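PDB 3MPX: FYVE, RhoGEF and PH domain-containing protein 5, which activates the Rho-family GTPase CDC42 by exchanging bound GDP for GTP, the deposited piece carrying its DH and first PH domains. Local coordinates for residues Ser21-Ile26 with Asn185-Asp190; Met53-Asp58 with Ser141-Ala146; Ala121-Gln126 with Arg168-Leu173; Val269-Tyr274 with Tyr281-Thr286. All coordinates share one frame; numbering follows the deposited sequence.

Contact 1: Ser21-Ile26 with Asn185-Asp190; sequences SRALVI and NNLCPD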
loop_
_atom_site.group_PDB
_atom_site.type_symbol
_atom_site.label_atom_id
_atom_site.label_comp_id
_atom_site.label_asym_id
_atom_site.label_seq_id
_atom_site.Cartn_x
_atom_site.Cartn_y
_atom_site.Cartn_z
ATOM N N SER A 21 11.533 11.335 20.887
ATOM C CA SER A 21 12.571 10.847 19.963
ATOM C C SER A 21 11.833 9.972 18.952
ATOM O O SER A 21 12.069 10.046 17.746
ATOM C CB SER A 21 13.611 9.990 20.701
ATOM O OG SER A 21 14.529 10.719 21.504
ATOM N N ARG A 22 10.905 9.173 19.467
ATOM C CA ARG A 22 10.062 8.271 18.712
ATOM C C ARG A 22 9.255 9.026 17.656
ATOM O O ARG A 22 9.264 8.603 16.499
ATOM C CB ARG A 22 9.178 7.463 19.660
ATOM C CG ARG A 22 9.777 6.101 19.981
ATOM C CD ARG A 22 9.052 5.377 21.091
ATOM N NE ARG A 22 9.244 6.058 22.372
ATOM C CZ ARG A 22 8.606 5.744 23.494
ATOM N NH1 ARG A 22 7.722 4.755 23.508
ATOM N NH2 ARG A 22 8.834 6.428 24.607
ATOM N N ALA A 23 8.656 10.184 18.019
ATOM C CA ALA A 23 7.899 11.015 17.073
ATOM C C ALA A 23 8.853 11.751 16.121
ATOM O O ALA A 23 8.508 11.990 14.964
ATOM C CB ALA A 23 7.025 12.002 17.824
ATOM N N LEU A 24 10.075 12.074 16.599
ATOM C CA LEU A 24 11.084 12.736 15.777
ATOM C C LEU A 24 11.523 11.813 14.627
ATOM O O LEU A 24 11.571 12.271 13.482
ATOM C CB LEU A 24 12.286 13.222 16.619
ATOM C CG LEU A 24 13.514 13.792 15.860
ATOM C CD1 LEU A 24 13.132 14.926 14.878
ATOM C CD2 LEU A 24 14.561 14.265 16.828
ATOM N N VAL A 25 11.796 10.530 14.917
ATOM C CA VAL A 25 12.223 9.553 13.915
ATOM C C VAL A 25 11.094 9.284 12.875
ATOM O O VAL A 25 11.391 9.001 11.707
ATOM C CB VAL A 25 12.723 8.265 14.626
ATOM C CG1 VAL A 25 12.560 7.016 13.766
ATOM C CG2 VAL A 25 14.162 8.421 15.072
ATOM N N ILE A 26 9.815 9.365 13.299
ATOM C CA ILE A 26 8.678 9.136 12.407
ATOM C C ILE A 26 8.536 10.316 11.395
ATOM O O ILE A 26 8.269 10.066 10.218
ATOM C CB ILE A 26 7.381 8.830 13.203
ATOM C CG1 ILE A 26 7.526 7.478 13.940
ATOM C CG2 ILE A 26 6.137 8.823 12.288
ATOM C CD1 ILE A 26 6.641 7.292 15.130
ATOM N N ASN A 185 0.614 7.996 18.488
ATOM C CA ASN A 185 0.889 7.147 19.661
ATOM C C ASN A 185 2.058 7.654 20.513
ATOM O O ASN A 185 2.182 7.257 21.672
ATOM C CB ASN A 185 1.138 5.696 19.269
ATOM C CG ASN A 185 -0.002 5.037 18.570
ATOM O OD1 ASN A 185 -1.162 5.431 18.688
ATOM N ND2 ASN A 185 0.324 4.032 17.780
ATOM N N ASN A 186 2.895 8.523 19.947
ATOM C CA ASN A 186 4.021 9.099 20.658
ATOM C C ASN A 186 3.781 10.556 21.036
ATOM O O ASN A 186 4.655 11.173 21.645
ATOM C CB ASN A 186 5.280 8.946 19.848
ATOM C CG ASN A 186 5.654 7.519 19.666
ATOM O OD1 ASN A 186 6.084 6.830 20.595
ATOM N ND2 ASN A 186 5.524 7.058 18.452
ATOM N N LEU A 187 2.612 11.105 20.692
ATOM C CA LEU A 187 2.286 12.488 21.034
ATOM C C LEU A 187 1.579 12.547 22.381
ATOM O O LEU A 187 0.991 11.547 22.823
ATOM C CB LEU A 187 1.422 13.190 19.954
ATOM C CG LEU A 187 2.029 13.432 18.560
ATOM C CD1 LEU A 187 1.076 14.197 17.705
ATOM C CD2 LEU A 187 3.333 14.181 18.618
ATOM N N CYS A 188 1.630 13.727 23.032
ATOM C CA CYS A 188 0.944 13.930 24.293
ATOM C C CYS A 188 -0.545 14.041 23.975
ATOM O O CYS A 188 -0.901 14.901 23.163
ATOM C CB CYS A 188 1.457 15.176 25.005
ATOM S SG CYS A 188 0.683 15.462 26.618
ATOM N N PRO A 189 -1.429 13.198 24.585
ATOM C CA PRO A 189 -2.869 13.251 24.257
ATOM C C PRO A 189 -3.556 14.589 24.508
ATOM O O PRO A 189 -4.734 14.747 24.186
ATOM C CB PRO A 189 -3.464 12.154 25.148
ATOM C CG PRO A 189 -2.341 11.195 25.352
ATOM C CD PRO A 189 -1.152 12.098 25.533
ATOM N N ASP A 190 -2.806 15.560 25.037
ATOM C CA ASP A 190 -3.275 16.894 25.383
ATOM C C ASP A 190 -2.479 17.982 24.634
ATOM O O ASP A 190 -2.195 19.054 25.181
ATOM C CB ASP A 190 -3.186 17.046 26.910
ATOM C CG ASP A 190 -3.910 15.915 27.619
ATOM O OD1 ASP A 190 -5.140 15.757 27.385
ATOM O OD2 ASP A 190 -3.232 15.124 28.338
#
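Asn186 reaches across to the first turns of helix 21-59 and meets three of its side chains. Its CB lies 4.1 Å from Ala23 CB, where the two backbones come nearest (Ala23 CA and Asn186 CA, 5.6 Å apart). With CG beside the backbone N and anti to the carbonyl carbon (chi1 -65°), the amide is set between Arg22 and Ile26. CG packs against Arg22 CB at 3.5 Å. At the tip the two amide atoms part: OD1 sits beside the aliphatic chain of Arg22, 3.3 Å from its CB, while ND2 meets Ile26 CD1 at 3.5 Å and gives a weak hydrogen bond to Asp182 O. The Arg22 guanidinium and the Asn186 amide stand 63° apart, so their planes do not stack, and the contact across the segments is van der Waals. With an alanine here, Arg22 CB and Ile26 CD1 would probably lose their cover, and Asp182 O its weak donor. Leu187 adds a looser touch, its CD2 4.4 Å from Ala23 CB. In the helical DH domain, the loop after helix 162-184 lies against the start of helix 21-59; Ala23 and Ile26 also touch Tyr183, and Leu187 touches Glu193 and Thr197 of helix 192-214.

Contact 2: Met53-Asp58 with Ser141-Ala146; sequences MRALDD and SPRLAA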
loop_
_atom_site.group_PDB
_atom_site.type_symbol
_atom_site.label_atom_id
_atom_site.label_comp_id
_atom_site.label_asym_id
_atom_site.label_seq_id
_atom_site.Cartn_x
_atom_site.Cartn_y
_atom_site.Cartn_z
HETATM N N MSE A 53 0.574 12.476 -23.180
HETATM C CA MSE A 53 0.040 13.753 -23.674
HETATM C C MSE A 53 0.558 13.996 -25.106
HETATM O O MSE A 53 -0.250 14.247 -26.006
HETATM C CB MSE A 53 0.376 14.926 -22.743
HETATM C CG MSE A 53 -0.394 14.900 -21.417
HETATM SE SE MSE A 53 -2.353 14.629 -21.546
HETATM C CE MSE A 53 -2.860 16.497 -21.923
ATOM N N ARG A 54 1.885 13.801 -25.324
ATOM C CA ARG A 54 2.546 13.921 -26.630
ATOM C C ARG A 54 1.872 12.998 -27.651
ATOM O O ARG A 54 1.504 13.466 -28.731
ATOM C CB ARG A 54 4.058 13.611 -26.537
ATOM C CG ARG A 54 4.915 14.787 -26.108
ATOM C CD ARG A 54 6.391 14.431 -26.104
ATOM N NE ARG A 54 6.840 13.961 -24.791
ATOM C CZ ARG A 54 7.574 12.870 -24.587
ATOM N NH1 ARG A 54 7.935 12.527 -23.356
ATOM N NH2 ARG A 54 7.952 12.108 -25.613
ATOM N N ALA A 55 1.651 11.719 -27.291
ATOM C CA ALA A 55 0.985 10.760 -28.178
ATOM C C ALA A 55 -0.447 11.198 -28.495
ATOM O O ALA A 55 -0.758 11.378 -29.668
ATOM C CB ALA A 55 0.993 9.364 -27.567
ATOM N N LEU A 56 -1.305 11.403 -27.456
ATOM C CA LEU A 56 -2.716 11.800 -27.596
ATOM C C LEU A 56 -2.877 13.064 -28.453
ATOM O O LEU A 56 -3.774 13.090 -29.297
ATOM C CB LEU A 56 -3.429 11.940 -26.229
ATOM C CG LEU A 56 -3.609 10.664 -25.370
ATOM C CD1 LEU A 56 -4.242 10.992 -24.025
ATOM C CD2 LEU A 56 -4.430 9.608 -26.083
ATOM N N ASP A 57 -1.957 14.061 -28.309
ATOM C CA ASP A 57 -1.914 15.287 -29.132
ATOM C C ASP A 57 -1.745 14.948 -30.623
ATOM O O ASP A 57 -2.353 15.626 -31.461
ATOM C CB ASP A 57 -0.792 16.245 -28.694
ATOM C CG ASP A 57 -0.994 16.988 -27.374
ATOM O OD1 ASP A 57 -2.165 17.127 -26.931
ATOM O OD2 ASP A 57 0.018 17.447 -26.791
ATOM N N ASP A 58 -0.951 13.879 -30.949
ATOM C CA ASP A 58 -0.738 13.412 -32.330
ATOM C C ASP A 58 -1.994 12.716 -32.860
ATOM O O ASP A 58 -2.337 12.842 -34.044
ATOM C CB ASP A 58 0.444 12.433 -32.410
ATOM C CG ASP A 58 1.841 12.986 -32.205
ATOM O OD1 ASP A 58 2.030 14.201 -32.379
ATOM O OD2 ASP A 58 2.761 12.182 -31.937
ATOM N N SER A 141 -3.662 1.173 -31.223
ATOM C CA SER A 141 -3.091 2.508 -31.319
ATOM C C SER A 141 -1.560 2.438 -31.225
ATOM O O SER A 141 -1.004 2.630 -30.139
ATOM C CB SER A 141 -3.673 3.428 -30.247
ATOM O OG SER A 141 -2.988 4.668 -30.175
ATOM N N PRO A 142 -0.863 2.202 -32.361
ATOM C CA PRO A 142 0.609 2.160 -32.336
ATOM C C PRO A 142 1.257 3.326 -31.573
ATOM O O PRO A 142 2.125 3.074 -30.759
ATOM C CB PRO A 142 0.978 2.157 -33.824
ATOM C CG PRO A 142 -0.168 1.476 -34.485
ATOM C CD PRO A 142 -1.377 1.948 -33.726
ATOM N N ARG A 143 0.794 4.568 -31.781
ATOM C CA ARG A 143 1.279 5.781 -31.101
ATOM C C ARG A 143 1.095 5.706 -29.559
ATOM O O ARG A 143 2.028 6.035 -28.819
ATOM C CB ARG A 143 0.567 7.024 -31.680
ATOM C CG ARG A 143 1.116 8.372 -31.234
ATOM C CD ARG A 143 2.476 8.693 -31.832
ATOM N NE ARG A 143 3.241 9.619 -31.000
ATOM C CZ ARG A 143 3.843 9.281 -29.861
ATOM N NH1 ARG A 143 3.738 8.048 -29.387
ATOM N NH2 ARG A 143 4.513 10.188 -29.165
ATOM N N LEU A 144 -0.105 5.305 -29.081
ATOM C CA LEU A 144 -0.329 5.181 -27.648
ATOM C C LEU A 144 0.480 3.986 -27.106
ATOM O O LEU A 144 1.090 4.102 -26.030
ATOM C CB LEU A 144 -1.822 5.057 -27.302
ATOM C CG LEU A 144 -2.182 5.224 -25.809
ATOM C CD1 LEU A 144 -2.132 6.661 -25.388
ATOM C CD2 LEU A 144 -3.556 4.663 -25.510
ATOM N N ALA A 145 0.548 2.870 -27.884
ATOM C CA ALA A 145 1.333 1.709 -27.492
ATOM C C ALA A 145 2.803 2.096 -27.340
ATOM O O ALA A 145 3.390 1.790 -26.315
ATOM C CB ALA A 145 1.165 0.585 -28.487
ATOM N N ALA A 146 3.345 2.875 -28.287
ATOM C CA ALA A 146 4.718 3.384 -28.292
ATOM C C ALA A 146 4.982 4.230 -27.058
ATOM O O ALA A 146 6.087 4.165 -26.529
ATOM C CB ALA A 146 4.976 4.210 -29.549
#
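Arg143 and Asp58 form the salt bridge of this contact, with Arg143 NE giving its hydrogen to Asp58 OD2 at 2.8 Å and an N-H...O angle of 157°. The acceptor uses its anti lone pair, facing away from OD1, and lies close to the guanidinium plane, although the carboxylate itself is turned 48° from that plane. Arg143 has CG anti to the backbone N and a bend at chi2 (71°), which folds the guanidinium flat over Ala55: Ala55 CA is 3.6 Å above its plane, over the centre. A leucine in place of this arginine would probably leave Asp58 OD2 without its charged mate and Ala55 without this flat cover. At the N-cap of helix 142-152, Ser141 OG accepts from Leu144 N at 3.1 Å. The apolar part is Leu56 CD2 against Leu144 CD1, 3.8 Å apart. The axes of the two segments run nearly antiparallel and approach to 8.9 Å. Asp57 OD1 has its own partner, pairing with Arg73 of helix 66-98. At this end of the DH domain the leucine pair therefore packs among the neighbouring helices, and one charge pair, through a single carboxylate oxygen, closes the outer side.

Contact 3: Ala121-Gln126 with Arg168-Leu173; sequences ATHILQ and RVVQRL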
loop_
_atom_site.group_PDB
_atom_site.type_symbol
_atom_site.label_atom_id
_atom_site.label_comp_id
_atom_site.label_asym_id
_atom_site.label_seq_id
_atom_site.Cartn_x
_atom_site.Cartn_y
_atom_site.Cartn_z
ATOM N N ALA A 121 -8.640 12.215 -4.413
ATOM C CA ALA A 121 -10.014 11.712 -4.425
ATOM C C ALA A 121 -10.554 11.622 -5.851
ATOM O O ALA A 121 -11.158 10.616 -6.223
ATOM C CB ALA A 121 -10.890 12.634 -3.607
ATOM N N THR A 122 -10.293 12.670 -6.653
ATOM C CA THR A 122 -10.689 12.793 -8.052
ATOM C C THR A 122 -9.945 11.755 -8.903
ATOM O O THR A 122 -10.550 11.171 -9.799
ATOM C CB THR A 122 -10.449 14.243 -8.485
ATOM O OG1 THR A 122 -11.414 15.053 -7.826
ATOM C CG2 THR A 122 -10.580 14.450 -9.961
ATOM N N HIS A 123 -8.642 11.523 -8.609
ATOM C CA HIS A 123 -7.809 10.557 -9.324
ATOM C C HIS A 123 -8.317 9.153 -9.088
ATOM O O HIS A 123 -8.520 8.418 -10.044
ATOM C CB HIS A 123 -6.339 10.680 -8.914
ATOM C CG HIS A 123 -5.422 9.722 -9.624
ATOM N ND1 HIS A 123 -4.497 8.949 -8.927
ATOM C CD2 HIS A 123 -5.301 9.458 -10.946
ATOM C CE1 HIS A 123 -3.851 8.251 -9.841
ATOM N NE2 HIS A 123 -4.303 8.518 -11.069
ATOM N N ILE A 124 -8.578 8.813 -7.812
ATOM C CA ILE A 124 -9.111 7.533 -7.340
ATOM C C ILE A 124 -10.446 7.226 -8.043
ATOM O O ILE A 124 -10.600 6.124 -8.556
ATOM C CB ILE A 124 -9.273 7.627 -5.794
ATOM C CG1 ILE A 124 -7.943 7.299 -5.068
ATOM C CG2 ILE A 124 -10.417 6.752 -5.289
ATOM C CD1 ILE A 124 -7.840 7.797 -3.658
ATOM N N LEU A 125 -11.381 8.216 -8.091
ATOM C CA LEU A 125 -12.719 8.103 -8.677
ATOM C C LEU A 125 -12.731 7.694 -10.141
ATOM O O LEU A 125 -13.669 7.014 -10.560
ATOM C CB LEU A 125 -13.539 9.409 -8.511
ATOM C CG LEU A 125 -14.063 9.740 -7.103
ATOM C CD1 LEU A 125 -14.533 11.114 -7.037
ATOM C CD2 LEU A 125 -15.148 8.802 -6.649
ATOM N N GLN A 126 -11.716 8.099 -10.917
ATOM C CA GLN A 126 -11.642 7.749 -12.349
ATOM C C GLN A 126 -10.456 6.811 -12.702
ATOM O O GLN A 126 -10.300 6.429 -13.867
ATOM C CB GLN A 126 -11.647 9.011 -13.234
ATOM C CG GLN A 126 -10.548 10.002 -12.912
ATOM C CD GLN A 126 -10.925 11.390 -13.342
ATOM O OE1 GLN A 126 -11.164 11.680 -14.530
ATOM N NE2 GLN A 126 -10.923 12.290 -12.385
ATOM N N ARG A 168 1.036 2.886 -6.923
ATOM C CA ARG A 168 2.121 3.505 -6.163
ATOM C C ARG A 168 1.810 4.978 -5.814
ATOM O O ARG A 168 2.228 5.445 -4.758
ATOM C CB ARG A 168 3.460 3.359 -6.911
ATOM C CG ARG A 168 4.253 2.117 -6.523
ATOM C CD ARG A 168 5.335 1.821 -7.530
ATOM N NE ARG A 168 5.247 0.452 -8.051
ATOM C CZ ARG A 168 6.029 -0.044 -9.009
ATOM N NH1 ARG A 168 6.971 0.711 -9.567
ATOM N NH2 ARG A 168 5.875 -1.298 -9.417
ATOM N N VAL A 169 1.026 5.674 -6.664
ATOM C CA VAL A 169 0.536 7.036 -6.433
ATOM C C VAL A 169 -0.452 7.011 -5.247
ATOM O O VAL A 169 -0.204 7.674 -4.248
ATOM C CB VAL A 169 -0.084 7.637 -7.732
ATOM C CG1 VAL A 169 -0.916 8.898 -7.469
ATOM C CG2 VAL A 169 0.997 7.904 -8.775
ATOM N N VAL A 170 -1.531 6.200 -5.345
ATOM C CA VAL A 170 -2.621 6.028 -4.367
ATOM C C VAL A 170 -2.136 5.368 -3.045
ATOM O O VAL A 170 -2.792 5.490 -2.012
ATOM C CB VAL A 170 -3.747 5.189 -5.040
ATOM C CG1 VAL A 170 -4.988 5.046 -4.151
ATOM C CG2 VAL A 170 -4.118 5.753 -6.400
ATOM N N GLN A 171 -1.037 4.633 -3.100
ATOM C CA GLN A 171 -0.484 3.918 -1.958
ATOM C C GLN A 171 0.078 4.885 -0.864
ATOM O O GLN A 171 -0.034 4.588 0.333
ATOM C CB GLN A 171 0.558 2.910 -2.478
ATOM C CG GLN A 171 1.558 2.377 -1.476
ATOM C CD GLN A 171 2.603 1.577 -2.187
ATOM O OE1 GLN A 171 2.516 0.362 -2.249
ATOM N NE2 GLN A 171 3.586 2.243 -2.780
ATOM N N ARG A 172 0.624 6.053 -1.272
ATOM C CA ARG A 172 1.155 7.048 -0.332
ATOM C C ARG A 172 0.127 7.442 0.735
ATOM O O ARG A 172 0.503 7.734 1.877
ATOM C CB ARG A 172 1.598 8.307 -1.082
ATOM C CG ARG A 172 2.459 9.270 -0.258
ATOM C CD ARG A 172 3.759 8.653 0.256
ATOM N NE ARG A 172 4.473 9.600 1.106
ATOM C CZ ARG A 172 5.233 9.269 2.138
ATOM N NH1 ARG A 172 5.852 10.205 2.836
ATOM N NH2 ARG A 172 5.378 7.994 2.486
ATOM N N LEU A 173 -1.166 7.475 0.338
ATOM C CA LEU A 173 -2.278 7.813 1.206
ATOM C C LEU A 173 -2.414 6.826 2.371
ATOM O O LEU A 173 -2.619 7.261 3.497
ATOM C CB LEU A 173 -3.575 7.913 0.385
ATOM C CG LEU A 173 -3.610 8.975 -0.743
ATOM C CD1 LEU A 173 -4.929 8.930 -1.487
ATOM C CD2 LEU A 173 -3.335 10.402 -0.210
#
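The imidazole of His123 meets two valines of helix 162-184, each approaching obliquely. Val169 CG1 is 3.8 Å from His123 CE1, the two side chains crossing at about a right angle, while Val170 CG2 lies 4.1 Å from His123 ND1. With CG anti to the backbone N (chi1 -179°), the histidine sends its ring across to the other helix. The far nitrogen, NE2, is hydrogen-bonded to Tyr130 OH, and Phe127 meets the ring edge to face; Leu79 and Ile82 of helix 66-98 also touch it. Beside the ring, Ile124 continues the interface: its CG1 is 3.8 Å from Val170 CG1, and its CD1 meets Leu173 CD1 tip to tip, also at 3.8 Å. Val170 therefore serves both neighbours, one methyl on the isoleucine and the other by the histidine. Both segments belong to the elongated helical bundle of the DH domain, the catalytic exchange module of Dbl-family proteins. Their axes cross at -129°, with a closest approach of 10.9 Å, a wide separation that the side chains bridge. All five touching residues are buried, and the facing groups are hydrocarbon apart from the imidazole. Next to this interface, Val169 O accepts from Tyr37 OH of helix 21-59, and Leu173 packs on Val207 and Thr208 of helix 192-214. One turn back along helix 117-138, Gln126 NE2 gives to Thr122 O at 2.8 Å, with the donor above the carbonyl plane.

Contact 4: Val269-Tyr274 with Tyr281-Thr286; sequences VLLYTY and YRLKNT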
loop_
_atom_site.group_PDB
_atom_site.type_symbol
_atom_site.label_atom_id
_atom_site.label_comp_id
_atom_site.label_asym_id
_atom_site.label_seq_id
_atom_site.Cartn_x
_atom_site.Cartn_y
_atom_site.Cartn_z
ATOM N N VAL A 269 2.447 -15.541 -1.984
ATOM C CA VAL A 269 3.359 -15.990 -0.941
ATOM C C VAL A 269 2.664 -16.143 0.460
ATOM O O VAL A 269 1.612 -15.552 0.705
ATOM C CB VAL A 269 4.518 -14.956 -0.940
ATOM C CG1 VAL A 269 4.133 -13.634 -0.278
ATOM C CG2 VAL A 269 5.802 -15.521 -0.360
ATOM N N LEU A 270 3.267 -16.945 1.366
ATOM C CA LEU A 270 2.769 -17.172 2.730
ATOM C C LEU A 270 3.734 -16.614 3.763
ATOM O O LEU A 270 4.828 -17.153 3.945
ATOM C CB LEU A 270 2.476 -18.663 3.017
ATOM C CG LEU A 270 1.929 -18.994 4.419
ATOM C CD1 LEU A 270 0.458 -19.335 4.364
ATOM C CD2 LEU A 270 2.703 -20.129 5.061
ATOM N N LEU A 271 3.323 -15.527 4.442
ATOM C CA LEU A 271 4.141 -14.934 5.490
ATOM C C LEU A 271 3.923 -15.736 6.763
ATOM O O LEU A 271 2.778 -16.053 7.121
ATOM C CB LEU A 271 3.863 -13.439 5.707
ATOM C CG LEU A 271 3.885 -12.489 4.488
ATOM C CD1 LEU A 271 3.710 -11.043 4.941
ATOM C CD2 LEU A 271 5.181 -12.600 3.680
ATOM N N TYR A 272 5.049 -16.132 7.387
ATOM C CA TYR A 272 5.143 -16.934 8.605
ATOM C C TYR A 272 5.811 -16.030 9.600
ATOM O O TYR A 272 6.977 -15.674 9.415
ATOM C CB TYR A 272 5.994 -18.184 8.318
ATOM C CG TYR A 272 6.002 -19.223 9.415
ATOM C CD1 TYR A 272 7.134 -19.426 10.201
ATOM C CD2 TYR A 272 4.916 -20.067 9.606
ATOM C CE1 TYR A 272 7.166 -20.416 11.182
ATOM C CE2 TYR A 272 4.925 -21.040 10.599
ATOM C CZ TYR A 272 6.059 -21.222 11.375
ATOM O OH TYR A 272 6.059 -22.200 12.338
ATOM N N THR A 273 5.051 -15.548 10.583
ATOM C CA THR A 273 5.577 -14.563 11.527
ATOM C C THR A 273 5.462 -15.034 13.006
ATOM O O THR A 273 5.059 -16.169 13.279
ATOM C CB THR A 273 4.925 -13.121 11.300
ATOM O OG1 THR A 273 3.691 -12.993 11.998
ATOM C CG2 THR A 273 4.700 -12.760 9.840
ATOM N N TYR A 274 5.859 -14.139 13.938
ATOM C CA TYR A 274 5.750 -14.297 15.374
ATOM C C TYR A 274 5.082 -13.029 15.941
ATOM O O TYR A 274 5.633 -11.919 15.815
ATOM C CB TYR A 274 7.107 -14.540 16.058
ATOM C CG TYR A 274 7.058 -14.266 17.549
ATOM C CD1 TYR A 274 6.351 -15.105 18.413
ATOM C CD2 TYR A 274 7.681 -13.147 18.093
ATOM C CE1 TYR A 274 6.270 -14.837 19.782
ATOM C CE2 TYR A 274 7.590 -12.856 19.457
ATOM C CZ TYR A 274 6.896 -13.713 20.300
ATOM O OH TYR A 274 6.831 -13.462 21.648
ATOM N N TYR A 281 4.709 -7.762 14.319
ATOM C CA TYR A 281 5.150 -9.139 14.122
ATOM C C TYR A 281 6.606 -9.196 13.638
ATOM O O TYR A 281 7.230 -8.151 13.467
ATOM C CB TYR A 281 4.227 -9.869 13.127
ATOM C CG TYR A 281 2.751 -9.669 13.373
ATOM C CD1 TYR A 281 2.042 -10.527 14.202
ATOM C CD2 TYR A 281 2.050 -8.650 12.733
ATOM C CE1 TYR A 281 0.679 -10.351 14.425
ATOM C CE2 TYR A 281 0.689 -8.456 12.961
ATOM C CZ TYR A 281 0.006 -9.313 13.800
ATOM O OH TYR A 281 -1.338 -9.136 13.995
ATOM N N ARG A 282 7.146 -10.422 13.442
ATOM C CA ARG A 282 8.520 -10.674 12.989
ATOM C C ARG A 282 8.493 -11.755 11.934
ATOM O O ARG A 282 8.080 -12.872 12.236
ATOM C CB ARG A 282 9.417 -11.095 14.180
ATOM C CG ARG A 282 10.816 -11.607 13.801
ATOM C CD ARG A 282 11.730 -10.529 13.250
ATOM N NE ARG A 282 12.075 -9.529 14.258
ATOM C CZ ARG A 282 12.838 -8.466 14.025
ATOM N NH1 ARG A 282 13.343 -8.255 12.814
ATOM N NH2 ARG A 282 13.101 -7.605 15.001
ATOM N N LEU A 283 8.920 -11.433 10.700
ATOM C CA LEU A 283 8.941 -12.404 9.605
ATOM C C LEU A 283 9.929 -13.510 9.961
ATOM O O LEU A 283 11.110 -13.219 10.200
ATOM C CB LEU A 283 9.284 -11.734 8.265
ATOM C CG LEU A 283 9.080 -12.565 6.993
ATOM C CD1 LEU A 283 7.623 -13.002 6.804
ATOM C CD2 LEU A 283 9.553 -11.801 5.786
ATOM N N LYS A 284 9.412 -14.755 10.121
ATOM C CA LYS A 284 10.225 -15.898 10.523
ATOM C C LYS A 284 10.702 -16.718 9.345
ATOM O O LYS A 284 11.784 -17.296 9.415
ATOM C CB LYS A 284 9.500 -16.790 11.545
ATOM C CG LYS A 284 9.408 -16.212 12.965
ATOM C CD LYS A 284 10.703 -15.575 13.533
ATOM C CE LYS A 284 10.588 -15.317 15.020
ATOM N NZ LYS A 284 11.708 -14.487 15.543
ATOM N N ASN A 285 9.902 -16.785 8.282
ATOM C CA ASN A 285 10.162 -17.512 7.037
ATOM C C ASN A 285 9.066 -17.096 6.063
ATOM O O ASN A 285 8.084 -16.470 6.469
ATOM C CB ASN A 285 10.128 -19.039 7.275
ATOM C CG ASN A 285 10.555 -19.915 6.116
ATOM O OD1 ASN A 285 11.490 -19.609 5.360
ATOM N ND2 ASN A 285 9.892 -21.058 5.979
ATOM N N THR A 286 9.241 -17.407 4.781
ATOM C CA THR A 286 8.277 -17.061 3.743
ATOM C C THR A 286 8.144 -18.282 2.849
ATOM O O THR A 286 9.142 -18.933 2.578
ATOM C CB THR A 286 8.732 -15.769 3.022
ATOM O OG1 THR A 286 9.305 -14.836 3.959
ATOM C CG2 THR A 286 7.628 -15.105 2.254
#
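Tyr272 O is gripped by two successive amides of the neighbouring strand. Lys284 N makes the short bond, 2.7 Å to Tyr272 O and in the carbonyl plane with a C=O...N angle of 156°; Asn285 N adds a weak one to the same oxygen. In return Tyr272 N gives to Asn285 O at 3.2 Å. Two residues thus face one, the signature of a classic beta bulge, and Leu271 pairs with Thr286 beyond it. Nearer the turn, the bonds between Tyr274 and Arg282 are weak in both directions. The two strands form a beta hairpin of the first PH domain, with strand 257-266 on the other side of 269-275 in the sheet. On the face of Leu271, Thr273, Leu283 and Thr286, Leu271 CB meets Leu283 CD1 at 3.9 Å, and Leu271 CD2 lies 3.8 Å from Thr286 CG2, these two side chains running side by side. On the other face, the Tyr272 ring takes Lys284 CB obliquely, 3.8 Å from its CD1. The lysine chain bends at chi2 (-45°) and carries CE to 3.7 Å from Tyr274 CB, so the chain spans from the Tyr272 ring to Tyr274. Thr273 OG1 is 3.4 Å from Tyr281 CB, but its hydrogen bond is with His262 O on strand 257-266. The Tyr281 ring in turn stacks on His262 and meets Phe264 edge to face.

Overall arrangement
Contacts 1, 2 and 3 all lie in the helical DH domain, and contact 4 in the PH domain, in series after them. Contacts 1 and 2 both use helix 21-59, near its two ends, with centres about 49 Å apart on opposite sides of the chain's centre. Contact 3 is the most buried and almost purely apolar, its centre about 11 Å from that of the chain. Contact 1 is a surface contact of amide against aliphatic chain, and contact 2 is partly buried, pairing leucines with a salt bridge. Contact 4 differs in kind: main-chain hydrogen bonds set its pairing, and its 554 Å² buried is the largest of the four.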